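Flavin-containing monooxygenase (Allium sativum, PDB 6WPU) uses bound FAD to oxygenate sulfur, probably converting S-allyl-L-cysteine to its S-oxide in garlic. Local coordinates at residues R23-I28 with A175-N180; T47-E52 with E171-V176. One frame throughout, in Å; residues are numbered along the deposited sequence.

How the contacts relate
Contacts 1 and 2 lie side by side in the FAD-binding part of the chain, their centres about 5 Å apart. Strand 24-28 is the middle element: it pairs with 175-178 in contact 1 and, on its other flank, with 47-52 of contact 2. Ala175 and Val176 belong to both. A polar tie between them is His24, whose NE2 lies 2.6 Å from Glu171 OE1 and whose ND1 lies 2.8 Å from Thr47 OG1. Both contacts also run to the cofactor. Contact 1 delivers Ile28, Cys179 and Asn180 to its adenosine half, while segment 47-52 brings in Glu52, which takes ribose hydroxyl O2B on OE1 at 2.7 Å and O3B on OE2 at 2.8 Å.

Contact 1: residues R23-I28 with A175-N180; sequences RHVAII and AVVVCN. With FAD (flavin-adenine dinucleotide), chain B.
Val25 and Val177 lie on one face of the sheet, their side chains crossing obliquely until Val25 CG1 comes 3.7 Å from Val177 CG2. Both methyls of Val25 also flank Ala175 CB, and helix 32-43 closes this face by setting Leu41 against Val25 and Ile27. The opposite face carries Ala26, Val176, Ile28 and Val178. Here Ile28 runs on extended through chi2 (176°), which carries CD1 to 3.7 Å from Val176 CG1, while its other branch, CG2, approaches the adenine at N1A of FAD (4.0 Å).

Between the two faces the backbones form a regular parallel ladder. Its straightest rung is Val177 N to Ala26 O, 2.8 Å long with an N-H...O angle of 179°; Ala26 N and Ile28 N donate in turn to Ala175 O and Val177 O. As the strands give way to loop, Cys179 N still reaches Ile28 O at 2.8 Å, though with the bond bent to 135°, and Cys179 SG rests 4.0 Å from Ile27 CG2. Asn180 then places CB 3.7 Å from FAD C8A, its ND2 being held by Asn299 O.

The other end is looser. Ala175 N to His24 O is only a weak bond of 3.4 Å; the CB of His24 points away from strand 175-178, its ring nitrogens bond Glu171 and Thr47, and the end of Arg23 leads off in a partly exposed region. Close packing thus begins at Val25 and holds to the cofactor end. Such a pair of adjacent parallel strands, the first running into a glycine-rich turn and helix and the second ending beside the adenosine, is the centre of the Rossmann-type dinucleotide-binding fold, with its sheet order 3-2-1-4-5.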
loop_
_atom_site.group_PDB
_atom_site.type_symbol
_atom_site.label_atom_id
_atom_site.label_comp_id
_atom_site.label_asym_id
_atom_site.label_seq_id
_atom_site.Cartn_x
_atom_site.Cartn_y
_atom_site.Cartn_z
ATOM N N ARG A 23 -4.371 21.553 17.787
ATOM C CA ARG A 23 -5.434 20.568 17.920
ATOM C C ARG A 23 -4.860 19.304 18.538
ATOM O O ARG A 23 -3.654 19.046 18.469
ATOM C CB ARG A 23 -6.074 20.222 16.559
ATOM C CG ARG A 23 -6.805 21.378 15.906
ATOM C CD ARG A 23 -7.811 21.985 16.864
ATOM N NE ARG A 23 -8.644 22.983 16.205
ATOM C CZ ARG A 23 -9.326 23.931 16.844
ATOM N NH1 ARG A 23 -9.268 24.019 18.169
ATOM N NH2 ARG A 23 -10.057 24.798 16.156
ATOM N N HIS A 24 -5.740 18.518 19.151
ATOM C CA HIS A 24 -5.397 17.206 19.680
ATOM C C HIS A 24 -5.963 16.147 18.730
ATOM O O HIS A 24 -7.184 16.083 18.519
ATOM C CB HIS A 24 -5.935 17.044 21.101
ATOM C CG HIS A 24 -5.510 15.772 21.757
ATOM N ND1 HIS A 24 -4.184 15.433 21.929
ATOM C CD2 HIS A 24 -6.232 14.743 22.263
ATOM C CE1 HIS A 24 -4.109 14.252 22.518
ATOM N NE2 HIS A 24 -5.337 13.815 22.738
ATOM N N VAL A 25 -5.080 15.323 18.163
ATOM C CA VAL A 25 -5.386 14.515 16.981
ATOM C C VAL A 25 -5.045 13.050 17.228
ATOM O O VAL A 25 -3.952 12.729 17.715
ATOM C CB VAL A 25 -4.618 15.020 15.749
ATOM C CG1 VAL A 25 -5.084 14.263 14.475
ATOM C CG2 VAL A 25 -4.804 16.536 15.610
ATOM N N ALA A 26 -5.955 12.159 16.853
ATOM C CA ALA A 26 -5.668 10.731 16.911
ATOM C C ALA A 26 -5.064 10.271 15.591
ATOM O O ALA A 26 -5.491 10.701 14.512
ATOM C CB ALA A 26 -6.927 9.920 17.211
ATOM N N ILE A 27 -4.066 9.397 15.688
ATOM C CA ILE A 27 -3.480 8.725 14.537
ATOM C C ILE A 27 -3.744 7.237 14.684
ATOM O O ILE A 27 -3.349 6.621 15.685
ATOM C CB ILE A 27 -1.981 9.011 14.408
ATOM C CG1 ILE A 27 -1.775 10.507 14.204
ATOM C CG2 ILE A 27 -1.375 8.214 13.238
ATOM C CD1 ILE A 27 -0.428 10.925 14.549
ATOM N N ILE A 28 -4.421 6.662 13.702
ATOM C CA ILE A 28 -4.775 5.251 13.734
ATOM C C ILE A 28 -3.797 4.527 12.824
ATOM O O ILE A 28 -3.930 4.580 11.599
ATOM C CB ILE A 28 -6.227 5.023 13.315
ATOM C CG1 ILE A 28 -7.151 5.847 14.214
ATOM C CG2 ILE A 28 -6.582 3.528 13.393
ATOM C CD1 ILE A 28 -8.572 5.756 13.801
ATOM N N ALA A 175 -9.596 15.817 16.094
ATOM C CA ALA A 175 -9.454 15.330 14.729
ATOM C C ALA A 175 -8.879 13.927 14.770
ATOM O O ALA A 175 -8.194 13.539 15.720
ATOM C CB ALA A 175 -8.567 16.263 13.883
ATOM N N VAL A 176 -9.179 13.160 13.728
ATOM C CA VAL A 176 -8.711 11.787 13.595
ATOM C C VAL A 176 -8.092 11.635 12.212
ATOM O O VAL A 176 -8.725 11.987 11.210
ATOM C CB VAL A 176 -9.862 10.780 13.775
ATOM C CG1 VAL A 176 -9.386 9.344 13.446
ATOM C CG2 VAL A 176 -10.418 10.856 15.180
ATOM N N VAL A 177 -6.863 11.119 12.152
ATOM C CA VAL A 177 -6.220 10.788 10.886
ATOM C C VAL A 177 -6.130 9.269 10.777
ATOM O O VAL A 177 -5.479 8.618 11.606
ATOM C CB VAL A 177 -4.829 11.421 10.751
ATOM C CG1 VAL A 177 -4.312 11.185 9.350
ATOM C CG2 VAL A 177 -4.852 12.921 11.085
ATOM N N VAL A 178 -6.751 8.708 9.746
ATOM C CA VAL A 178 -6.794 7.255 9.556
ATOM C C VAL A 178 -5.598 6.832 8.710
ATOM O O VAL A 178 -5.470 7.244 7.551
ATOM C CB VAL A 178 -8.112 6.815 8.902
ATOM C CG1 VAL A 178 -8.118 5.294 8.640
ATOM C CG2 VAL A 178 -9.297 7.201 9.788
ATOM N N CYS A 179 -4.712 6.016 9.296
ATOM C CA CYS A 179 -3.472 5.573 8.652
ATOM C C CYS A 179 -3.336 4.051 8.718
ATOM O O CYS A 179 -2.260 3.519 9.018
ATOM C CB CYS A 179 -2.261 6.227 9.309
ATOM S SG CYS A 179 -2.268 8.032 9.304
ATOM N N ASN A 180 -4.420 3.325 8.462
ATOM C CA ASN A 180 -4.457 1.911 8.811
ATOM C C ASN A 180 -4.005 0.997 7.677
ATOM O O ASN A 180 -4.019 -0.230 7.853
ATOM C CB ASN A 180 -5.866 1.504 9.274
ATOM C CG ASN A 180 -6.886 1.518 8.139
ATOM O OD1 ASN A 180 -6.954 2.463 7.359
ATOM N ND2 ASN A 180 -7.661 0.441 8.029
HETATM P PA FAD B . 0.702 -0.275 6.628
HETATM O O1A FAD B . 2.175 -0.604 6.380
HETATM O O2A FAD B . -0.322 -1.274 6.424
HETATM O O5B FAD B . 0.434 0.124 8.063
HETATM C C5B FAD B . -0.826 0.295 8.702
HETATM C C4B FAD B . -0.687 0.154 10.234
HETATM O O4B FAD B . -1.866 0.425 10.940
HETATM C C3B FAD B . -0.222 -1.214 10.655
HETATM O O3B FAD B . 0.880 -1.126 11.498
HETATM C C2B FAD B . -1.380 -1.795 11.386
HETATM O O2B FAD B . -1.013 -2.669 12.392
HETATM C C1B FAD B . -2.026 -0.554 11.930
HETATM N N9A FAD B . -3.441 -0.693 12.190
HETATM C C8A FAD B . -4.379 -1.215 11.308
HETATM N N7A FAD B . -5.592 -1.197 11.874
HETATM C C5A FAD B . -5.495 -0.681 13.168
HETATM C C6A FAD B . -6.402 -0.444 14.200
HETATM N N6A FAD B . -7.806 -0.743 14.048
HETATM N N1A FAD B . -5.972 0.101 15.352
HETATM C C2A FAD B . -4.663 0.399 15.554
HETATM N N3A FAD B . -3.742 0.183 14.585
HETATM C C4A FAD B . -4.124 -0.352 13.392
HETATM N N1 FAD B . 6.196 0.718 -1.245
HETATM C C2 FAD B . 7.534 1.160 -1.536
HETATM O O2 FAD B . 7.887 2.447 -1.323
HETATM N N3 FAD B . 8.440 0.312 -2.132
HETATM C C4 FAD B . 8.103 -1.001 -2.383
HETATM O O4 FAD B . 8.978 -1.865 -2.955
HETATM C C4X FAD B . 6.831 -1.561 -1.887
HETATM N N5 FAD B . 6.602 -2.931 -1.929
HETATM C C5X FAD B . 5.412 -3.437 -1.416
HETATM C C6 FAD B . 5.176 -4.818 -1.471
HETATM C C7 FAD B . 3.992 -5.323 -0.945
HETATM C C7M FAD B . 3.744 -6.806 -1.019
HETATM C C8 FAD B . 3.047 -4.471 -0.375
HETATM C C8M FAD B . 1.761 -4.985 0.187
HETATM C C9 FAD B . 3.279 -3.093 -0.324
HETATM C C9A FAD B . 4.458 -2.576 -0.842
HETATM N N10 FAD B . 4.703 -1.162 -0.772
HETATM C C10 FAD B . 5.897 -0.641 -1.288
HETATM C "C1'" FAD B . 3.686 -0.258 -0.213
HETATM C "C2'" FAD B . 3.530 -0.147 1.289
HETATM O "O2'" FAD B . 2.216 -0.359 1.605
HETATM C "C3'" FAD B . 3.873 1.287 1.624
HETATM O "O3'" FAD B . 5.236 1.321 1.450
HETATM C "C4'" FAD B . 3.550 1.731 3.046
HETATM O "O4'" FAD B . 4.052 0.773 3.903
HETATM C "C5'" FAD B . 2.078 2.027 3.355
HETATM O "O5'" FAD B . 2.058 2.031 4.754
HETATM P P FAD B . 0.852 2.313 5.742
HETATM O O1P FAD B . 1.338 3.011 7.068
HETATM O O2P FAD B . -0.230 3.046 4.852
HETATM O O3P FAD B . 0.115 0.844 5.815
#

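Contact 2: residues T47-E52 with E171-V176. With FAD (flavin-adenine dinucleotide), chain B.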
loop_
_atom_site.group_PDB
_atom_site.type_symbol
_atom_site.label_atom_id
_atom_site.label_comp_id
_atom_site.label_asym_id
_atom_site.label_seq_id
_atom_site.Cartn_x
_atom_site.Cartn_y
_atom_site.Cartn_z
ATOM N N THR A 47 -0.889 18.283 19.251
ATOM C CA THR A 47 -0.663 17.114 20.090
ATOM C C THR A 47 -1.385 15.908 19.481
ATOM O O THR A 47 -2.349 16.049 18.719
ATOM C CB THR A 47 -1.146 17.357 21.521
ATOM O OG1 THR A 47 -2.552 17.615 21.509
ATOM C CG2 THR A 47 -0.435 18.556 22.139
ATOM N N THR A 48 -0.896 14.715 19.796
ATOM C CA THR A 48 -1.387 13.511 19.135
ATOM C C THR A 48 -1.423 12.367 20.125
ATOM O O THR A 48 -0.684 12.350 21.110
ATOM C CB THR A 48 -0.514 13.061 17.946
ATOM O OG1 THR A 48 0.792 12.715 18.422
ATOM C CG2 THR A 48 -0.391 14.142 16.878
ATOM N N THR A 49 -2.289 11.403 19.828
ATOM C CA THR A 49 -2.234 10.064 20.403
ATOM C C THR A 49 -2.168 9.084 19.238
ATOM O O THR A 49 -3.029 9.108 18.351
ATOM C CB THR A 49 -3.451 9.773 21.293
ATOM O OG1 THR A 49 -3.516 10.729 22.366
ATOM C CG2 THR A 49 -3.379 8.360 21.864
ATOM N N ILE A 50 -1.142 8.239 19.230
ATOM C CA ILE A 50 -0.922 7.285 18.150
ATOM C C ILE A 50 -1.321 5.901 18.644
ATOM O O ILE A 50 -0.800 5.426 19.661
ATOM C CB ILE A 50 0.542 7.294 17.689
ATOM C CG1 ILE A 50 1.030 8.738 17.482
ATOM C CG2 ILE A 50 0.691 6.434 16.446
ATOM C CD1 ILE A 50 2.542 8.880 17.552
ATOM N N PHE A 51 -2.228 5.247 17.926
ATOM C CA PHE A 51 -2.680 3.908 18.272
ATOM C C PHE A 51 -2.084 2.924 17.284
ATOM O O PHE A 51 -2.227 3.104 16.069
ATOM C CB PHE A 51 -4.212 3.805 18.248
ATOM C CG PHE A 51 -4.899 4.749 19.183
ATOM C CD1 PHE A 51 -5.180 4.370 20.499
ATOM C CD2 PHE A 51 -5.242 6.023 18.759
ATOM C CE1 PHE A 51 -5.806 5.254 21.381
ATOM C CE2 PHE A 51 -5.871 6.926 19.623
ATOM C CZ PHE A 51 -6.162 6.535 20.943
ATOM N N GLU A 52 -1.416 1.892 17.794
ATOM C CA GLU A 52 -0.881 0.824 16.951
ATOM C C GLU A 52 -1.326 -0.522 17.506
ATOM O O GLU A 52 -1.063 -0.842 18.673
ATOM C CB GLU A 52 0.643 0.891 16.860
ATOM C CG GLU A 52 1.286 -0.335 16.194
ATOM C CD GLU A 52 0.694 -0.665 14.821
ATOM O OE1 GLU A 52 0.276 -1.833 14.620
ATOM O OE2 GLU A 52 0.653 0.232 13.946
ATOM N N GLU A 171 -10.737 7.911 24.244
ATOM C CA GLU A 171 -10.188 9.252 24.369
ATOM C C GLU A 171 -10.881 10.156 23.361
ATOM O O GLU A 171 -11.250 9.717 22.268
ATOM C CB GLU A 171 -8.664 9.252 24.155
ATOM C CG GLU A 171 -8.010 10.639 24.253
ATOM C CD GLU A 171 -6.474 10.603 24.229
ATOM O OE1 GLU A 171 -5.852 11.691 24.224
ATOM O OE2 GLU A 171 -5.888 9.499 24.236
ATOM N N GLY A 172 -11.069 11.416 23.748
ATOM C CA GLY A 172 -11.685 12.396 22.874
ATOM C C GLY A 172 -10.644 13.183 22.096
ATOM O O GLY A 172 -9.530 13.394 22.561
ATOM N N PHE A 173 -11.014 13.599 20.883
ATOM C CA PHE A 173 -10.081 14.246 19.968
ATOM C C PHE A 173 -10.773 15.354 19.190
ATOM O O PHE A 173 -11.981 15.309 18.941
ATOM C CB PHE A 173 -9.469 13.237 18.971
ATOM C CG PHE A 173 -8.584 12.229 19.624
ATOM C CD1 PHE A 173 -9.104 11.008 20.059
ATOM C CD2 PHE A 173 -7.235 12.516 19.843
ATOM C CE1 PHE A 173 -8.289 10.074 20.686
ATOM C CE2 PHE A 173 -6.407 11.596 20.491
ATOM C CZ PHE A 173 -6.941 10.358 20.896
ATOM N N ASP A 174 -9.977 16.347 18.790
ATOM C CA ASP A 174 -10.450 17.327 17.815
ATOM C C ASP A 174 -10.496 16.748 16.406
ATOM O O ASP A 174 -11.322 17.175 15.587
ATOM C CB ASP A 174 -9.540 18.545 17.812
ATOM C CG ASP A 174 -9.535 19.275 19.147
ATOM O OD1 ASP A 174 -10.633 19.566 19.676
ATOM O OD2 ASP A 174 -8.423 19.548 19.651
ATOM N N ALA A 175 -9.596 15.817 16.094
ATOM C CA ALA A 175 -9.454 15.330 14.729
ATOM C C ALA A 175 -8.879 13.927 14.770
ATOM O O ALA A 175 -8.194 13.539 15.720
ATOM C CB ALA A 175 -8.567 16.263 13.883
ATOM N N VAL A 176 -9.179 13.160 13.728
ATOM C CA VAL A 176 -8.711 11.787 13.595
ATOM C C VAL A 176 -8.092 11.635 12.212
ATOM O O VAL A 176 -8.725 11.987 11.210
ATOM C CB VAL A 176 -9.862 10.780 13.775
ATOM C CG1 VAL A 176 -9.386 9.344 13.446
ATOM C CG2 VAL A 176 -10.418 10.856 15.180
HETATM P PA FAD B . 0.702 -0.275 6.628
HETATM O O1A FAD B . 2.175 -0.604 6.380
HETATM O O2A FAD B . -0.322 -1.274 6.424
HETATM O O5B FAD B . 0.434 0.124 8.063
HETATM C C5B FAD B . -0.826 0.295 8.702
HETATM C C4B FAD B . -0.687 0.154 10.234
HETATM O O4B FAD B . -1.866 0.425 10.940
HETATM C C3B FAD B . -0.222 -1.214 10.655
HETATM O O3B FAD B . 0.880 -1.126 11.498
HETATM C C2B FAD B . -1.380 -1.795 11.386
HETATM O O2B FAD B . -1.013 -2.669 12.392
HETATM C C1B FAD B . -2.026 -0.554 11.930
HETATM N N9A FAD B . -3.441 -0.693 12.190
HETATM C C8A FAD B . -4.379 -1.215 11.308
HETATM N N7A FAD B . -5.592 -1.197 11.874
HETATM C C5A FAD B . -5.495 -0.681 13.168
HETATM C C6A FAD B . -6.402 -0.444 14.200
HETATM N N6A FAD B . -7.806 -0.743 14.048
HETATM N N1A FAD B . -5.972 0.101 15.352
HETATM C C2A FAD B . -4.663 0.399 15.554
HETATM N N3A FAD B . -3.742 0.183 14.585
HETATM C C4A FAD B . -4.124 -0.352 13.392
HETATM N N1 FAD B . 6.196 0.718 -1.245
HETATM C C2 FAD B . 7.534 1.160 -1.536
HETATM O O2 FAD B . 7.887 2.447 -1.323
HETATM N N3 FAD B . 8.440 0.312 -2.132
HETATM C C4 FAD B . 8.103 -1.001 -2.383
HETATM O O4 FAD B . 8.978 -1.865 -2.955
HETATM C C4X FAD B . 6.831 -1.561 -1.887
HETATM N N5 FAD B . 6.602 -2.931 -1.929
HETATM C C5X FAD B . 5.412 -3.437 -1.416
HETATM C C6 FAD B . 5.176 -4.818 -1.471
HETATM C C7 FAD B . 3.992 -5.323 -0.945
HETATM C C7M FAD B . 3.744 -6.806 -1.019
HETATM C C8 FAD B . 3.047 -4.471 -0.375
HETATM C C8M FAD B . 1.761 -4.985 0.187
HETATM C C9 FAD B . 3.279 -3.093 -0.324
HETATM C C9A FAD B . 4.458 -2.576 -0.842
HETATM N N10 FAD B . 4.703 -1.162 -0.772
HETATM C C10 FAD B . 5.897 -0.641 -1.288
HETATM C "C1'" FAD B . 3.686 -0.258 -0.213
HETATM C "C2'" FAD B . 3.530 -0.147 1.289
HETATM O "O2'" FAD B . 2.216 -0.359 1.605
HETATM C "C3'" FAD B . 3.873 1.287 1.624
HETATM O "O3'" FAD B . 5.236 1.321 1.450
HETATM C "C4'" FAD B . 3.550 1.731 3.046
HETATM O "O4'" FAD B . 4.052 0.773 3.903
HETATM C "C5'" FAD B . 2.078 2.027 3.355
HETATM O "O5'" FAD B . 2.058 2.031 4.754
HETATM P P FAD B . 0.852 2.313 5.742
HETATM O O1P FAD B . 1.338 3.011 7.068
HETATM O O2P FAD B . -0.230 3.046 4.852
HETATM O O3P FAD B . 0.115 0.844 5.815
#
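Thr49 uses all three of its side-chain heavy atoms against Phe173 and Glu171. CB comes first, in the plane of the Phe173 ring and at its edge, 3.6 Å from CZ. With chi1 at -59°, OG1 stands beside the backbone N and CG2 beside the carbonyl carbon, and both branches reach the carboxylate at the end of the extended Glu171 chain. OG1 donates to Glu171 OE1 over 3.1 Å, approaching from above the carboxylate plane, 37° out of it; CG2 lies 3.6 Å from Glu171 OE2. His24 NE2 is a second hydrogen-bond partner of OE1. A valine in place of Thr49 would probably cost OE1 one of these two bonds and leave the carboxylate freer to turn about the other. Farther along, Phe173 CZ abuts the edge of the Phe51 ring, 3.8 Å from Phe51 CE2.

The two strands do not pair: the axes of 47-52 and 171-173 come no closer than 9.3 Å, and side chains alone bridge them. Strand 47-52 belongs to the parallel sheet, beside 24-28, whereas 168-173 is an outer strand of the three-stranded antiparallel sheet covering it, whose middle strand, 157-163, adds Val159 against both phenylalanines.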